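Local coordinates for protein 3-hydroxyisobutyrate dehydrogenase (Salmonella typhimurium, PDB 3G0O) that probably oxidises L-threonate to 2-oxo-tetronate (2-dehydro-L-erythronate), using NAD(+) in preference to NADP(+) as cosubstrate, at residues 224-227 against 228-232. Residues are numbered along the deposited sequence; the frame is centred on the assembly and turned at random.
Sequences FENR and MQHVV
Phe224 and selenomethionine Met228 pack against each other one turn apart on helix 222-232, a kinked helix of the all-helical C-terminal domain of this 3-hydroxyisobutyrate dehydrogenase relative. The Met228 side chain crosses the ring at about a right angle and lays CG over one face, 3.7 Å from the Phe224 centroid and nearer the CD1-CE1 edge than the middle, a CH-pi contact. With CG beside its own backbone N (chi1 -68°) and a second bend at chi2, the chain takes SE out past the rim on that face, 5.3 Å from the Phe224 centroid and oblique to it, a Met-aromatic contact. Ala193 and Met197 of helix 174-202 pack against both residues, and Leu185 of the second subunit reaches Phe224.

Along the backbone, Met228 N bonds to Phe224 O at 2.9 Å, the regular helical bond. The next turn tightens: His230 N bonds to Arg227 O, three residues back, with a bent N-H...O geometry, and Gln229 N makes no bond to the preceding turn.

On another side of the helix, Arg227 and His230 run side by side in the same direction, guanidinium and imidazole planes 20° apart, while Asn226 O sits over one imidazole face. Their polar ends find neighbouring acids: His230 ND1 hydrogen-bonds to Asp285 and Arg227 NE forms a salt bridge with Asp286. Arg227 NH2 hydrogen-bonds to a bound tartaric acid, probably from the crystallisation liquor; the Arg227 side chain is about 10 Å from that of Lys179, the predicted active-site residue. Arg227 NH1 donates to Asn226 OD1 at 2.9 Å, approaching from above the amide plane, 50° out of it.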
ATOM      1  N   PHE A 224      -0.598   5.522  -2.086  1.00 11.97           N
ATOM      2  CA  PHE A 224       0.263   6.530  -1.485  1.00 13.40           C
ATOM      3  C   PHE A 224       1.199   7.056  -2.573  1.00 14.93           C
ATOM      4  O   PHE A 224       1.295   8.263  -2.805  1.00  9.47           O
ATOM      5  CB  PHE A 224       1.119   5.942  -0.354  1.00 13.95           C
ATOM      6  CG  PHE A 224       2.050   6.946   0.277  1.00 13.27           C
ATOM      7  CD1 PHE A 224       1.696   7.604   1.455  1.00 13.29           C
ATOM      8  CD2 PHE A 224       3.247   7.291  -0.346  1.00 13.54           C
ATOM      9  CE1 PHE A 224       2.518   8.594   2.002  1.00 14.41           C
ATOM     10  CE2 PHE A 224       4.076   8.279   0.189  1.00 13.42           C
ATOM     11  CZ  PHE A 224       3.710   8.933   1.366  1.00 14.29           C
ATOM     12  N   GLU A 225       1.880   6.135  -3.245  1.00 14.45           N
ATOM     13  CA  GLU A 225       2.829   6.521  -4.277  1.00 16.41           C
ATOM     14  C   GLU A 225       2.195   7.336  -5.398  1.00 16.42           C
ATOM     15  O   GLU A 225       2.781   8.310  -5.871  1.00 17.93           O
ATOM     16  CB  GLU A 225       3.527   5.286  -4.860  1.00 17.44           C
ATOM     17  CG  GLU A 225       4.783   5.641  -5.641  1.00 19.74           C
ATOM     18  CD  GLU A 225       5.646   4.440  -5.978  1.00 23.01           C
ATOM     19  OE1 GLU A 225       5.671   3.471  -5.196  1.00 20.64           O
ATOM     20  OE2 GLU A 225       6.323   4.474  -7.022  1.00 25.32           O
ATOM     21  N   ASN A 226       0.991   6.959  -5.811  1.00 17.13           N
ATOM     22  CA  ASN A 226       0.320   7.677  -6.888  1.00 17.48           C
ATOM     23  C   ASN A 226      -0.292   9.010  -6.471  1.00 17.64           C
ATOM     24  O   ASN A 226      -0.012  10.044  -7.081  1.00 17.04           O
ATOM     25  CB  ASN A 226      -0.764   6.795  -7.506  1.00 17.97           C
ATOM     26  CG  ASN A 226      -1.432   7.451  -8.697  1.00 18.41           C
ATOM     27  OD1 ASN A 226      -2.431   8.160  -8.559  1.00 18.75           O
ATOM     28  ND2 ASN A 226      -0.872   7.228  -9.878  1.00 19.64           N
ATOM     29  N   ARG A 227      -1.106   8.988  -5.419  1.00 17.27           N
ATOM     30  CA  ARG A 227      -1.787  10.191  -4.952  1.00 18.09           C
ATOM     31  C   ARG A 227      -0.935  11.218  -4.202  1.00 17.81           C
ATOM     32  O   ARG A 227      -1.125  12.427  -4.371  1.00 17.57           O
ATOM     33  CB  ARG A 227      -2.985   9.781  -4.087  1.00 18.91           C
ATOM     34  CG  ARG A 227      -3.951   8.814  -4.782  1.00 20.52           C
ATOM     35  CD  ARG A 227      -4.473   9.406  -6.071  1.00 20.86           C
ATOM     36  NE  ARG A 227      -5.801   8.902  -6.412  1.00 19.12           N
ATOM     37  CZ  ARG A 227      -6.048   7.891  -7.239  1.00 16.90           C
ATOM     38  NH1 ARG A 227      -5.055   7.244  -7.837  1.00 17.51           N
ATOM     39  NH2 ARG A 227      -7.301   7.530  -7.469  1.00 15.20           N
HETATM   40  N   MSE A 228       0.007  10.763  -3.384  1.00 16.38           N
HETATM   41  CA  MSE A 228       0.800  11.728  -2.635  1.00 18.95           C
HETATM   42  C   MSE A 228       1.771  12.557  -3.477  1.00 19.13           C
HETATM   43  O   MSE A 228       2.341  13.532  -2.991  1.00 19.72           O
HETATM   44  CB  MSE A 228       1.519  11.051  -1.467  1.00 18.02           C
HETATM   45  CG  MSE A 228       0.569  10.554  -0.371  1.00 19.15           C
HETATM   46 SE   MSE A 228      -0.676  11.895   0.343  1.00 26.08          SE
HETATM   47  CE  MSE A 228      -2.203  11.557  -0.823  1.00 20.24           C
ATOM     48  N   GLN A 229       1.957  12.178  -4.735  1.00 21.33           N
ATOM     49  CA  GLN A 229       2.818  12.957  -5.616  1.00 21.97           C
ATOM     50  C   GLN A 229       2.035  14.240  -5.912  1.00 21.14           C
ATOM     51  O   GLN A 229       2.606  15.321  -6.041  1.00 21.22           O
ATOM     52  CB  GLN A 229       3.095  12.201  -6.917  1.00 24.11           C
ATOM     53  CG  GLN A 229       4.011  12.956  -7.874  1.00 28.11           C
ATOM     54  CD  GLN A 229       5.390  13.213  -7.285  1.00 29.74           C
ATOM     55  OE1 GLN A 229       6.160  12.280  -7.050  1.00 31.13           O
ATOM     56  NE2 GLN A 229       5.703  14.479  -7.037  1.00 31.32           N
ATOM     57  N   HIS A 230       0.715  14.110  -6.008  1.00 20.50           N
ATOM     58  CA  HIS A 230      -0.146  15.258  -6.267  1.00 20.77           C
ATOM     59  C   HIS A 230      -0.010  16.235  -5.103  1.00 21.04           C
ATOM     60  O   HIS A 230       0.051  17.452  -5.299  1.00 22.40           O
ATOM     61  CB  HIS A 230      -1.610  14.812  -6.391  1.00 20.46           C
ATOM     62  CG  HIS A 230      -1.850  13.804  -7.469  1.00 20.36           C
ATOM     63  ND1 HIS A 230      -3.050  13.137  -7.609  1.00 20.09           N
ATOM     64  CD2 HIS A 230      -1.048  13.342  -8.459  1.00 20.88           C
ATOM     65  CE1 HIS A 230      -2.974  12.307  -8.634  1.00 22.46           C
ATOM     66  NE2 HIS A 230      -1.767  12.413  -9.166  1.00 22.32           N
ATOM     67  N   VAL A 231       0.032  15.696  -3.887  1.00 18.13           N
ATOM     68  CA  VAL A 231       0.162  16.521  -2.691  1.00 19.44           C
ATOM     69  C   VAL A 231       1.505  17.233  -2.651  1.00 20.36           C
ATOM     70  O   VAL A 231       1.574  18.421  -2.345  1.00 20.49           O
ATOM     71  CB  VAL A 231       0.018  15.684  -1.406  1.00 17.51           C
ATOM     72  CG1 VAL A 231       0.352  16.531  -0.186  1.00 18.80           C
ATOM     73  CG2 VAL A 231      -1.405  15.145  -1.298  1.00 18.91           C
ATOM     74  N   VAL A 232       2.572  16.500  -2.945  1.00 20.58           N
ATOM     75  CA  VAL A 232       3.902  17.088  -2.941  1.00 23.03           C
ATOM     76  C   VAL A 232       3.964  18.226  -3.956  1.00 25.50           C
ATOM     77  O   VAL A 232       4.572  19.268  -3.697  1.00 26.67           O
ATOM     78  CB  VAL A 232       4.981  16.041  -3.293  1.00 23.85           C
ATOM     79  CG1 VAL A 232       6.340  16.710  -3.398  1.00 21.99           C
ATOM     80  CG2 VAL A 232       5.013  14.952  -2.223  1.00 22.35           C
TER